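Local atomic coordinates of extracellular ligand-binding receptor (Desulfitobacterium hafniense, PDB entry 4Q6B), a protein that binds leucine in the cleft between its two lobes and probably delivers amino acids to an ABC transporter as its substrate-binding component. Residues L30-Q35 with V271-R276; A77-R82 with Y290-L295; G42-K47 with S303-P308. All coordinates share one frame; numbering follows the deposited sequence. Where two conformers were deposited one is given.

Contact 1. Residues L30-Q35 with V271-R276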
ATOM      1  N   LEU A  30       0.922  12.730   7.689  1.00 15.00           N
ATOM      2  CA  LEU A  30       2.197  12.853   8.417  1.00 10.67           C
ATOM      3  C   LEU A  30       2.139  14.027   9.372  1.00 11.96           C
ATOM      4  O   LEU A  30       2.541  13.897  10.553  1.00 16.76           O
ATOM      5  CB  LEU A  30       3.404  13.072   7.485  1.00 10.53           C
ATOM      6  CG  LEU A  30       3.669  12.038   6.392  1.00 11.35           C
ATOM      7  CD1 LEU A  30       4.738  12.554   5.452  1.00 13.47           C
ATOM      8  CD2 LEU A  30       4.147  10.711   7.047  1.00 16.70           C
ATOM      9  N   GLU A  31       1.680  15.184   8.900  1.00 15.19           N
ATOM     10  CA  GLU A  31       1.708  16.401   9.724  1.00 19.86           C
ATOM     11  C   GLU A  31       0.766  16.297  10.935  1.00 19.93           C
ATOM     12  O   GLU A  31       1.118  16.682  12.044  1.00 18.90           O
ATOM     13  CB  GLU A  31       1.399  17.641   8.859  1.00 21.62           C
ATOM     14  CG  GLU A  31       1.263  18.965   9.621  1.00 26.27           C
ATOM     15  CD  GLU A  31       0.774  20.132   8.756  1.00 37.15           C
ATOM     16  OE1 GLU A  31      -0.452  20.222   8.450  1.00 34.27           O
ATOM     17  OE2 GLU A  31       1.628  20.967   8.391  1.00 42.59           O
ATOM     18  N   LEU A  32      -0.402  15.714  10.725  1.00 14.98           N
ATOM     19  CA  LEU A  32      -1.316  15.453  11.840  1.00 17.12           C
ATOM     20  C   LEU A  32      -0.672  14.553  12.910  1.00 16.02           C
ATOM     21  O   LEU A  32      -0.882  14.771  14.097  1.00 19.51           O
ATOM     22  CB  LEU A  32      -2.615  14.823  11.317  1.00 17.68           C
ATOM     23  CG  LEU A  32      -3.788  14.820  12.296  1.00 18.30           C
ATOM     24  CD1 LEU A  32      -4.384  16.214  12.593  1.00 24.44           C
ATOM     25  CD2 LEU A  32      -4.915  13.905  11.814  1.00 19.64           C
ATOM     26  N   ALA A  33       0.084  13.537  12.507  1.00 15.51           N
ATOM     27  CA  ALA A  33       0.727  12.643  13.507  1.00 13.98           C
ATOM     28  C   ALA A  33       1.837  13.324  14.286  1.00 14.09           C
ATOM     29  O   ALA A  33       1.970  13.133  15.486  1.00 18.84           O
ATOM     30  CB  ALA A  33       1.255  11.417  12.821  1.00 15.43           C
ATOM     31  N   VAL A  34       2.657  14.083  13.571  1.00 17.15           N
ATOM     32  CA  VAL A  34       3.722  14.809  14.222  1.00 18.86           C
ATOM     33  C   VAL A  34       3.138  15.787  15.241  1.00 21.48           C
ATOM     34  O   VAL A  34       3.673  15.947  16.364  1.00 21.09           O
ATOM     35  CB  VAL A  34       4.531  15.564  13.174  1.00 16.65           C
ATOM     36  CG1 VAL A  34       5.516  16.493  13.874  1.00 19.76           C
ATOM     37  CG2 VAL A  34       5.277  14.562  12.302  1.00 18.74           C
ATOM     38  N   GLN A  35       2.029  16.446  14.886  0.50 21.16           N
ATOM     39  CA  GLN A  35       1.392  17.420  15.788  0.50 22.17           C
ATOM     40  C   GLN A  35       0.883  16.703  17.034  0.50 20.96           C
ATOM     41  O   GLN A  35       1.004  17.196  18.168  0.50 24.08           O
ATOM     42  CB  GLN A  35       0.162  18.106  15.147  0.50 28.34           C
ATOM     43  CG  GLN A  35       0.378  18.942  13.885  0.50 32.34           C
ATOM     44  CD  GLN A  35       1.033  20.301  14.122  0.50 37.37           C
ATOM     45  OE1 GLN A  35       1.283  21.048  13.163  0.50 38.81           O
ATOM     46  NE2 GLN A  35       1.312  20.634  15.393  0.50 38.98           N
ATOM     47  N   VAL A 271     -10.071  10.068  12.060  1.00 16.55           N
ATOM     48  CA  VAL A 271     -10.938  10.577  10.981  1.00 16.33           C
ATOM     49  C   VAL A 271     -11.482  11.970  11.353  1.00 20.27           C
ATOM     50  O   VAL A 271     -11.490  12.897  10.517  1.00 21.07           O
ATOM     51  CB  VAL A 271     -12.074   9.566  10.661  1.00 18.28           C
ATOM     52  CG1 VAL A 271     -13.228  10.258   9.953  1.00 25.83           C
ATOM     53  CG2 VAL A 271     -11.519   8.419   9.825  1.00 20.12           C
ATOM     54  N   GLU A 272     -11.951  12.122  12.600  1.00 20.89           N
ATOM     55  CA  GLU A 272     -12.471  13.401  13.063  1.00 18.12           C
ATOM     56  C   GLU A 272     -11.391  14.489  13.110  1.00 22.95           C
ATOM     57  O   GLU A 272     -11.618  15.624  12.656  1.00 24.06           O
ATOM     58  CB  GLU A 272     -13.106  13.264  14.445  1.00 21.00           C
ATOM     59  CG  GLU A 272     -13.669  14.580  14.977  1.00 34.41           C
ATOM     60  CD  GLU A 272     -14.783  15.166  14.106  1.00 46.90           C
ATOM     61  OE1 GLU A 272     -15.390  14.415  13.300  1.00 49.04           O
ATOM     62  OE2 GLU A 272     -15.054  16.386  14.238  1.00 53.94           O
ATOM     63  N   ALA A 273     -10.230  14.147  13.668  1.00 21.96           N
ATOM     64  CA  ALA A 273      -9.117  15.097  13.750  1.00 21.28           C
ATOM     65  C   ALA A 273      -8.684  15.520  12.351  1.00 17.57           C
ATOM     66  O   ALA A 273      -8.435  16.714  12.106  1.00 22.65           O
ATOM     67  CB  ALA A 273      -7.934  14.479  14.508  1.00 21.38           C
ATOM     68  N   PHE A 274      -8.637  14.560  11.432  1.00 16.04           N
ATOM     69  CA  PHE A 274      -8.128  14.863  10.097  1.00 21.74           C
ATOM     70  C   PHE A 274      -9.141  15.795   9.402  1.00 18.57           C
ATOM     71  O   PHE A 274      -8.766  16.851   8.851  1.00 22.46           O
ATOM     72  CB  PHE A 274      -7.898  13.577   9.311  1.00 20.40           C
ATOM     73  CG  PHE A 274      -7.233  13.813   8.008  1.00 15.46           C
ATOM     74  CD1 PHE A 274      -7.981  14.237   6.917  1.00 17.97           C
ATOM     75  CD2 PHE A 274      -5.869  13.664   7.885  1.00 16.13           C
ATOM     76  CE1 PHE A 274      -7.373  14.517   5.690  1.00 15.82           C
ATOM     77  CE2 PHE A 274      -5.247  13.930   6.663  1.00 17.21           C
ATOM     78  CZ  PHE A 274      -6.031  14.352   5.561  1.00 15.00           C
ATOM     79  N   ARG A 275     -10.414  15.412   9.446  1.00 17.06           N
ATOM     80  CA  ARG A 275     -11.459  16.265   8.902  1.00 20.58           C
ATOM     81  C   ARG A 275     -11.459  17.690   9.460  1.00 25.31           C
ATOM     82  O   ARG A 275     -11.639  18.661   8.715  1.00 28.24           O
ATOM     83  CB  ARG A 275     -12.826  15.641   9.161  1.00 29.03           C
ATOM     84  CG  ARG A 275     -13.160  14.466   8.286  1.00 33.47           C
ATOM     85  CD  ARG A 275     -14.629  14.091   8.511  1.00 43.53           C
ATOM     86  NE  ARG A 275     -15.064  13.022   7.613  1.00 50.67           N
ATOM     87  CZ  ARG A 275     -15.645  13.226   6.431  1.00 57.15           C
ATOM     88  NH1 ARG A 275     -15.853  14.464   5.993  1.00 55.97           N
ATOM     89  NH2 ARG A 275     -16.015  12.191   5.682  1.00 59.85           N
ATOM     90  N   ARG A 276     -11.297  17.824  10.772  1.00 24.46           N
ATOM     91  CA  ARG A 276     -11.280  19.146  11.391  1.00 27.00           C
ATOM     92  C   ARG A 276     -10.096  20.009  10.963  1.00 27.88           C
ATOM     93  O   ARG A 276     -10.241  21.223  10.745  1.00 27.42           O
ATOM     94  CB  ARG A 276     -11.309  19.018  12.919  1.00 30.38           C
ATOM     95  CG  ARG A 276     -11.072  20.333  13.634  1.00 41.91           C
ATOM     96  CD  ARG A 276     -11.732  20.333  14.998  1.00 57.20           C
ATOM     97  NE  ARG A 276     -10.817  19.933  16.067  1.00 66.97           N
ATOM     98  CZ  ARG A 276     -10.265  20.784  16.932  1.00 72.51           C
ATOM     99  NH1 ARG A 276     -10.532  22.085  16.848  1.00 75.99           N
ATOM    100  NH2 ARG A 276      -9.445  20.342  17.883  1.00 73.29           N
TER
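Leu-32 of helix 26-39 reaches across to helix 265-278 and touches Ala-273 and Phe-274; it is the one residue of 30-35 that touches 271-276 in this apolar contact. The CA atoms of Leu-32 and Phe-274, the nearest pair across the two segments, are 7.1 Å apart, so a single leucine is enough to bridge them.

Most of the packing runs through one branch, CD2. Leu-32 CD2 lies 3.8 Å from Phe-274 CA and 3.9 Å from Phe-274 CB, resting on the root of the phenylalanine and meeting its ring only obliquely, with the ring atom Phe-274 CD2 4.1 Å from Leu-32 CD2. The same methyl touches Ala-273 CB at 4.1 Å, while Leu-32 CD1 comes to 4.1 Å from the backbone O of Ala-273. With CG turned anti to the backbone N (chi1 -165°), the leucine sends its fork toward the backbone at Ala-273 and Phe-274. This close approach is consistent with the small size of the alanine.

No hydrogen bond joins the two segments. Glu-31 OE1 is, however, hydrogen-bonded to Tyr-278 OH, just past 271-276 on the same helix.

Phe-274 is buried against Leu-25, Pro-282 and the ring of Tyr-278. The contact is plain helix-to-helix packing away from the leucine site: helix 26-39 lies between helix 265-278 on one flank and helix 284-301 on another, where Ala-33 packs, while Leu-30 and Val-34 cover Leu-50 of strand 47-54.

Contact 2. Residues A77-R82 with Y290-L295. With LEU (leucine), chain B.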
ATOM      1  N   ALA A  77      15.183   7.577  11.447  1.00 14.47           N
ATOM      2  CA  ALA A  77      14.445   6.582  10.651  1.00 14.56           C
ATOM      3  C   ALA A  77      13.946   7.296   9.393  1.00 14.62           C
ATOM      4  O   ALA A  77      13.925   8.537   9.323  1.00 12.97           O
ATOM      5  CB  ALA A  77      13.255   6.020  11.441  1.00 13.67           C
ATOM      6  N   VAL A  78      13.553   6.510   8.390  1.00 13.10           N
ATOM      7  CA  VAL A  78      12.950   7.022   7.154  1.00 13.31           C
ATOM      8  C   VAL A  78      11.618   6.354   6.844  1.00 11.84           C
ATOM      9  O   VAL A  78      11.472   5.122   6.948  1.00 12.34           O
ATOM     10  CB  VAL A  78      13.942   6.812   5.951  1.00 14.58           C
ATOM     11  CG1 VAL A  78      13.329   7.221   4.557  1.00 13.00           C
ATOM     12  CG2 VAL A  78      15.198   7.577   6.241  1.00 15.21           C
ATOM     13  N   ILE A  79      10.654   7.189   6.439  1.00 11.47           N
ATOM     14  CA  ILE A  79       9.335   6.750   5.951  1.00 10.01           C
ATOM     15  C   ILE A  79       9.399   6.878   4.437  1.00 13.42           C
ATOM     16  O   ILE A  79       9.681   7.952   3.917  1.00 14.32           O
ATOM     17  CB  ILE A  79       8.186   7.648   6.486  1.00 10.06           C
ATOM     18  CG1 ILE A  79       8.056   7.399   7.989  1.00 12.85           C
ATOM     19  CG2 ILE A  79       6.841   7.216   5.866  1.00 13.31           C
ATOM     20  CD1 ILE A  79       7.084   8.329   8.666  1.00 16.41           C
ATOM     21  N   GLY A  80       9.199   5.769   3.738  1.00 13.03           N
ATOM     22  CA  GLY A  80       9.208   5.769   2.282  1.00 11.71           C
ATOM     23  C   GLY A  80       9.673   4.392   1.793  1.00  9.71           C
ATOM     24  O   GLY A  80       9.803   3.500   2.621  1.00 13.13           O
ATOM     25  N   HIS A  81       9.859   4.205   0.471  1.00 13.43           N
ATOM     26  CA  HIS A  81       9.407   5.151  -0.562  1.00 12.33           C
ATOM     27  C   HIS A  81       8.000   4.678  -1.002  1.00 14.79           C
ATOM     28  O   HIS A  81       7.416   3.771  -0.373  1.00 15.00           O
ATOM     29  CB  HIS A  81      10.390   5.161  -1.749  1.00 11.65           C
ATOM     30  CG  HIS A  81      11.758   5.677  -1.393  1.00 11.39           C
ATOM     31  ND1 HIS A  81      12.363   6.706  -2.098  1.00 12.57           N
ATOM     32  CD2 HIS A  81      12.629   5.338  -0.408  1.00 13.60           C
ATOM     33  CE1 HIS A  81      13.539   6.975  -1.564  1.00 12.04           C
ATOM     34  NE2 HIS A  81      13.730   6.158  -0.538  1.00 13.52           N
ATOM     35  N   ARG A  82       7.442   5.262  -2.059  1.00 13.45           N
ATOM     36  CA  ARG A  82       6.067   4.893  -2.458  1.00 14.50           C
ATOM     37  C   ARG A  82       6.122   3.715  -3.413  1.00 14.75           C
ATOM     38  O   ARG A  82       5.505   2.654  -3.170  1.00 16.63           O
ATOM     39  CB  ARG A  82       5.396   6.053  -3.186  1.00 15.15           C
ATOM     40  CG  ARG A  82       3.915   5.790  -3.509  1.00 18.55           C
ATOM     41  CD  ARG A  82       3.301   7.036  -4.190  1.00 18.91           C
ATOM     42  NE  ARG A  82       1.871   6.925  -4.505  1.00 23.03           N
ATOM     43  CZ  ARG A  82       1.390   6.577  -5.693  1.00 33.31           C
ATOM     44  NH1 ARG A  82       0.074   6.516  -5.879  1.00 36.78           N
ATOM     45  NH2 ARG A  82       2.225   6.288  -6.684  1.00 37.41           N
ATOM     46  N   TYR A 290       0.139   8.447   8.802  1.00 12.29           N
ATOM     47  CA  TYR A 290      -0.139   8.742  10.189  1.00 12.73           C
ATOM     48  C   TYR A 290       0.319   7.564  11.066  1.00 13.66           C
ATOM     49  O   TYR A 290       1.072   7.755  12.056  1.00 12.69           O
ATOM     50  CB  TYR A 290      -1.644   9.076  10.355  1.00 13.18           C
ATOM     51  CG  TYR A 290      -2.036   9.466  11.771  1.00 14.91           C
ATOM     52  CD1 TYR A 290      -2.339   8.500  12.732  1.00 15.58           C
ATOM     53  CD2 TYR A 290      -2.111  10.798  12.140  1.00 17.27           C
ATOM     54  CE1 TYR A 290      -2.734   8.865  14.031  1.00 13.93           C
ATOM     55  CE2 TYR A 290      -2.467  11.180  13.421  1.00 18.84           C
ATOM     56  CZ  TYR A 290      -2.776  10.206  14.376  1.00 18.29           C
ATOM     57  OH  TYR A 290      -3.140  10.604  15.648  1.00 25.47           O
ATOM     58  N   ASP A 291      -0.093   6.347  10.718  1.00 12.46           N
ATOM     59  CA  ASP A 291       0.311   5.212  11.544  1.00 15.30           C
ATOM     60  C   ASP A 291       1.841   5.033  11.517  1.00 12.23           C
ATOM     61  O   ASP A 291       2.427   4.623  12.570  1.00 14.37           O
ATOM     62  CB  ASP A 291      -0.359   3.898  11.104  1.00 16.32           C
ATOM     63  CG  ASP A 291      -1.733   3.689  11.752  1.00 18.06           C
ATOM     64  OD1 ASP A 291      -2.187   4.505  12.598  1.00 17.52           O
ATOM     65  OD2 ASP A 291      -2.377   2.685  11.387  1.00 15.73           O
ATOM     66  N   ALA A 292       2.496   5.389  10.416  1.00 11.91           N
ATOM     67  CA  ALA A 292       3.943   5.157  10.370  1.00 10.82           C
ATOM     68  C   ALA A 292       4.646   6.086  11.357  1.00 13.91           C
ATOM     69  O   ALA A 292       5.595   5.704  11.998  1.00 16.14           O
ATOM     70  CB  ALA A 292       4.494   5.416   8.954  1.00 10.92           C
ATOM     71  N   VAL A 293       4.227   7.345  11.396  1.00 11.68           N
ATOM     72  CA  VAL A 293       4.810   8.322  12.310  1.00 14.17           C
ATOM     73  C   VAL A 293       4.522   7.905  13.746  1.00 18.25           C
ATOM     74  O   VAL A 293       5.428   7.920  14.589  1.00 18.20           O
ATOM     75  CB  VAL A 293       4.272   9.762  12.056  1.00 13.06           C
ATOM     76  CG1 VAL A 293       4.660  10.721  13.221  1.00 16.43           C
ATOM     77  CG2 VAL A 293       4.775  10.310  10.738  1.00 14.46           C
ATOM     78  N   ILE A 294       3.293   7.469  14.024  1.00 14.92           N
ATOM     79  CA  ILE A 294       2.953   7.152  15.406  1.00 15.70           C
ATOM     80  C   ILE A 294       3.752   5.913  15.856  1.00 19.80           C
ATOM     81  O   ILE A 294       4.260   5.860  17.005  1.00 20.64           O
ATOM     82  CB  ILE A 294       1.449   6.920  15.615  1.00 16.40           C
ATOM     83  CG1 ILE A 294       0.619   8.178  15.292  1.00 16.80           C
ATOM     84  CG2 ILE A 294       1.175   6.526  17.086  1.00 22.69           C
ATOM     85  CD1 ILE A 294       0.992   9.399  16.063  1.00 20.97           C
ATOM     86  N   LEU A 295       3.839   4.920  14.961  0.57 17.53           N
ATOM     87  CA  LEU A 295       4.566   3.671  15.218  0.57 16.90           C
ATOM     88  C   LEU A 295       6.041   3.984  15.494  0.57 16.15           C
ATOM     89  O   LEU A 295       6.605   3.563  16.507  0.57 17.02           O
ATOM     90  CB  LEU A 295       4.486   2.738  13.992  0.57 21.24           C
ATOM     91  CG  LEU A 295       3.349   1.734  13.726  0.57 23.12           C
ATOM     92  CD1 LEU A 295       3.011   1.541  12.229  0.57 22.29           C
ATOM     93  CD2 LEU A 295       3.711   0.395  14.356  0.57 19.83           C
TER
HETATM   94  N   LEU B 401       1.696  -0.303  -4.345  1.00 27.69           N
HETATM   95  CA  LEU B 401       2.464   0.413  -5.370  1.00 26.83           C
HETATM   96  C   LEU B 401       3.887  -0.114  -5.441  1.00 22.04           C
HETATM   97  O   LEU B 401       4.668   0.291  -6.294  1.00 21.18           O
HETATM   98  CB  LEU B 401       2.468   1.908  -5.051  1.00 23.66           C
HETATM   99  CG  LEU B 401       1.005   2.324  -5.245  1.00 28.99           C
HETATM  100  CD1 LEU B 401       0.516   3.130  -4.079  1.00 35.42           C
HETATM  101  CD2 LEU B 401       0.737   3.039  -6.562  1.00 26.01           C
HETATM  102  OXT LEU B 401       4.240  -0.996  -4.645  1.00 21.01           O
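The leucine pocket and the hydrophobic core of the parallel-sheet lobe meet along 77-82: its strand end packs on helix 284-301 through Ile-79, with Ala-292 and Val-293 opposite, and its loop end brings Arg-82 to the bound leucine. Ile-79 CD1 does the touching, 3.7 Å from Val-293 CG2 and 3.9 Å from Ala-292 CB. With CG1 anti to the carbonyl carbon (chi1 -69°) and CD1 extended beyond it (chi2 173°), the longer branch of the isoleucine points its terminal methyl at the helix. The side chains of Ile-79 and Val-293 cross at about a right angle, and all three residues are buried.

After Ile-79 the chain runs through Gly-80, whose backbone angles leave no room for a CB beside the carbonyl O of Ile-79, and through a cis peptide bond before His-81. The imidazole is fixed by two hydrogen bonds, ND1 to Asp-55 and NE2 to Tyr-94. Arg-82 then runs out extended, and its guanidinium lays one face against the ligand's isobutyl group: leucine CD2 is 3.6 Å from Arg-82 NH2, and leucine CD1 stands 3.8 Å above the plane, offset toward the rim. The arginine thus meets the apolar end of the ligand, whose polar atoms are hydrogen-bonded by Ser-84, Ala-105, Thr-107 and Asn-231. With Arg-82 replaced by an alanine, the leucine methyls would probably lose the flat surface they rest on, opening a gap at that wall of the pocket.

A helix packed on a parallel strand whose C-terminal loop supplies ligand contacts is typical of the alpha/beta lobes of periplasmic binding proteins.

Contact 3. Residues G42-K47 with S303-P308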
ATOM      1  N   GLY A  42       6.348  15.021  22.763  1.00 21.51           N
ATOM      2  CA  GLY A  42       7.468  14.733  21.871  1.00 25.54           C
ATOM      3  C   GLY A  42       8.015  13.335  22.106  1.00 28.16           C
ATOM      4  O   GLY A  42       7.318  12.442  22.634  1.00 25.11           O
ATOM      5  N   VAL A  43       9.282  13.164  21.755  1.00 26.07           N
ATOM      6  CA  VAL A  43       9.975  11.890  21.890  1.00 28.91           C
ATOM      7  C   VAL A  43      11.181  12.114  22.818  1.00 24.22           C
ATOM      8  O   VAL A  43      12.095  12.925  22.492  1.00 24.13           O
ATOM      9  CB  VAL A  43      10.489  11.387  20.520  1.00 24.80           C
ATOM     10  CG1 VAL A  43      11.217  10.048  20.670  1.00 22.83           C
ATOM     11  CG2 VAL A  43       9.338  11.246  19.528  1.00 25.55           C
ATOM     12  N   GLN A  44      11.179  11.430  23.968  1.00 23.47           N
ATOM     13  CA  GLN A  44      12.192  11.629  24.999  1.00 27.84           C
ATOM     14  C   GLN A  44      12.366  13.125  25.278  1.00 29.79           C
ATOM     15  O   GLN A  44      13.490  13.626  25.418  1.00 32.03           O
ATOM     16  CB  GLN A  44      13.527  10.960  24.623  1.00 30.25           C
ATOM     17  CG  GLN A  44      13.387   9.455  24.325  1.00 29.46           C
ATOM     18  CD  GLN A  44      14.718   8.726  24.124  1.00 30.43           C
ATOM     19  OE1 GLN A  44      15.791   9.221  24.512  1.00 30.71           O
ATOM     20  NE2 GLN A  44      14.653   7.533  23.536  1.00 29.18           N
ATOM     21  N   GLY A  45      11.237  13.834  25.344  1.00 28.05           N
ATOM     22  CA  GLY A  45      11.252  15.244  25.681  1.00 30.65           C
ATOM     23  C   GLY A  45      11.720  16.163  24.561  1.00 32.94           C
ATOM     24  O   GLY A  45      11.834  17.375  24.788  1.00 34.96           O
ATOM     25  N   ARG A  46      11.971  15.614  23.371  1.00 29.15           N
ATOM     26  CA  ARG A  46      12.431  16.410  22.227  1.00 24.50           C
ATOM     27  C   ARG A  46      11.325  16.614  21.183  1.00 22.42           C
ATOM     28  O   ARG A  46      10.542  15.697  20.900  1.00 25.18           O
ATOM     29  CB  ARG A  46      13.623  15.719  21.540  1.00 28.46           C
ATOM     30  CG  ARG A  46      14.887  15.860  22.307  1.00 34.27           C
ATOM     31  CD  ARG A  46      15.603  14.549  22.497  1.00 41.84           C
ATOM     32  NE  ARG A  46      16.775  14.476  21.629  1.00 52.22           N
ATOM     33  CZ  ARG A  46      17.944  13.951  21.987  1.00 54.13           C
ATOM     34  NH1 ARG A  46      18.115  13.449  23.211  1.00 55.27           N
ATOM     35  NH2 ARG A  46      18.943  13.927  21.117  1.00 55.12           N
ATOM     36  N   LYS A  47      11.262  17.813  20.604  1.00 23.78           N
ATOM     37  CA  LYS A  47      10.339  18.040  19.465  1.00 22.57           C
ATOM     38  C   LYS A  47      10.658  17.164  18.261  1.00 24.35           C
ATOM     39  O   LYS A  47      11.824  17.078  17.831  1.00 22.11           O
ATOM     40  CB  LYS A  47      10.400  19.517  19.051  1.00 25.90           C
ATOM     41  CG  LYS A  47       9.386  19.868  17.963  1.00 29.97           C
ATOM     42  CD  LYS A  47       9.676  21.234  17.407  1.00 38.77           C
ATOM     43  CE  LYS A  47       8.570  21.711  16.488  1.00 47.30           C
ATOM     44  NZ  LYS A  47       8.990  22.983  15.824  1.00 53.34           N
ATOM     45  N   SER A 303      14.028   3.733  22.626  1.00 20.00           N
ATOM     46  CA  SER A 303      15.303   3.343  22.005  1.00 22.58           C
ATOM     47  C   SER A 303      16.444   4.268  22.394  1.00 27.95           C
ATOM     48  O   SER A 303      16.219   5.313  22.989  1.00 26.70           O
ATOM     49  CB  SER A 303      15.196   3.323  20.475  1.00 24.55           C
ATOM     50  OG  SER A 303      15.246   4.657  19.963  1.00 25.35           O
ATOM     51  N   ASP A 304      17.662   3.866  22.028  1.00 23.77           N
ATOM     52  CA  ASP A 304      18.852   4.700  22.122  1.00 28.05           C
ATOM     53  C   ASP A 304      18.967   5.529  20.848  1.00 20.47           C
ATOM     54  O   ASP A 304      19.299   5.023  19.760  1.00 18.72           O
ATOM     55  CB  ASP A 304      20.087   3.808  22.310  1.00 25.20           C
ATOM     56  CG  ASP A 304      21.384   4.591  22.312  1.00 32.50           C
ATOM     57  OD1 ASP A 304      22.451   3.957  22.176  1.00 33.86           O
ATOM     58  OD2 ASP A 304      21.333   5.835  22.443  1.00 28.75           O
ATOM     59  N   LEU A 305      18.683   6.822  20.961  1.00 23.07           N
ATOM     60  CA  LEU A 305      18.645   7.674  19.790  1.00 16.98           C
ATOM     61  C   LEU A 305      20.032   7.869  19.243  1.00 21.04           C
ATOM     62  O   LEU A 305      20.199   8.253  18.077  1.00 18.14           O
ATOM     63  CB  LEU A 305      18.024   9.025  20.151  1.00 19.53           C
ATOM     64  CG  LEU A 305      16.585   9.006  20.700  1.00 20.41           C
ATOM     65  CD1 LEU A 305      16.190  10.391  21.218  1.00 22.27           C
ATOM     66  CD2 LEU A 305      15.623   8.532  19.610  1.00 19.23           C
ATOM     67  N   THR A 306      21.074   7.544  20.022  1.00 15.31           N
ATOM     68  CA  THR A 306      22.420   7.661  19.430  1.00 17.91           C
ATOM     69  C   THR A 306      22.806   6.503  18.512  1.00 19.45           C
ATOM     70  O   THR A 306      23.832   6.572  17.842  1.00 21.60           O
ATOM     71  CB  THR A 306      23.548   7.875  20.494  1.00 19.84           C
ATOM     72  OG1 THR A 306      23.797   6.658  21.210  1.00 25.39           O
ATOM     73  CG2 THR A 306      23.159   8.943  21.470  1.00 20.17           C
ATOM     74  N   HIS A 307      22.010   5.439  18.521  1.00 18.57           N
ATOM     75  CA  HIS A 307      22.287   4.253  17.704  1.00 17.00           C
ATOM     76  C   HIS A 307      21.038   3.820  16.899  1.00 15.08           C
ATOM     77  O   HIS A 307      20.242   2.963  17.318  1.00 15.79           O
ATOM     78  CB  HIS A 307      22.862   3.120  18.579  1.00 23.10           C
ATOM     79  CG  HIS A 307      24.264   3.414  19.056  1.00 20.81           C
ATOM     80  ND1 HIS A 307      24.536   3.895  20.320  1.00 26.92           N
ATOM     81  CD2 HIS A 307      25.443   3.398  18.397  1.00 24.58           C
ATOM     82  CE1 HIS A 307      25.833   4.123  20.433  1.00 22.99           C
ATOM     83  NE2 HIS A 307      26.409   3.822  19.280  1.00 27.40           N
ATOM     84  N   PRO A 308      20.821   4.466  15.734  1.00 17.17           N
ATOM     85  CA  PRO A 308      19.614   4.158  14.954  1.00 15.07           C
ATOM     86  C   PRO A 308      19.565   2.704  14.478  1.00 12.51           C
ATOM     87  O   PRO A 308      18.458   2.267  14.124  1.00 14.71           O
ATOM     88  CB  PRO A 308      19.744   5.080  13.737  1.00 15.89           C
ATOM     89  CG  PRO A 308      20.461   6.310  14.323  1.00 17.93           C
ATOM     90  CD  PRO A 308      21.509   5.688  15.251  1.00 15.70           C
TER
HETATM   91  O   HOH W   1      18.269   8.055  23.672  1.00 22.47           O
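With CG anti to the carbonyl carbon (chi1 -56°) and the chain extended beyond it, Gln-44 carries its amide from its loop to the segment 303-308, while Leu-305 reaches back from the opposite direction. Two tight turns meet here: a type I' beta turn from Val-43 to Arg-46, between helix 26-39 and strand 47-54, and a type I turn from Asp-304 to His-307, after helix 284-301.

The direct polar link is Gln-44 NE2 to Ser-303 O, 2.8 Å long and bent at the hydrogen to 146°. The acceptor lies nearly in the amide plane of Gln-44, and the donor is tilted 15° from the carbonyl plane. A weak bond also runs from NE2 to the O of Leu-300. At the other end of the amide, a water donates to Gln-44 OE1 and accepts from the backbone N of Leu-305, so both halves of the amide are engaged and its rotation is restricted.

Leu-305 packs beside these polar groups. Its CD1 lies 3.5 Å from Gln-44 OE1 and sits over the centre of one face of the Arg-46 guanidinium, 4.0 Å above the plane. Arg-46 is bent at chi2 and chi3, and both it and Leu-305 also touch Ile-11; with Leu-305 on Gln-76 as well, this surface contact packs over the N-terminal ends of the parallel strands 10-17 and 75-79.

Asp-304 braces its own turn. OD2 accepts from the backbone N of Thr-306, forming an Asx turn, and His-307 ND1 donates a 2.8 Å bond to Asp-304 OD1, which it meets from above the carboxylate plane.

In the fold
All three contacts belong to the lobe built on the five-stranded parallel sheet, and each joins an early part of the chain to a part beyond residue 270, after the chain has passed through the other lobe. Contacts 1 and 2, with centres 15 Å apart, touch directly: Ala-33 of helix 26-39 packs on Tyr-290, Val-293 and Ile-294 of helix 284-301. Contacts 2 and 3 lie 16 Å apart between centres and are joined by that same helix, which leads into 303-308. Along the chain contact 1 crosses both others, whereas contact 3 encloses contact 2. The late helices thereby complete the early lobe, from its outer surface to the leucine cleft.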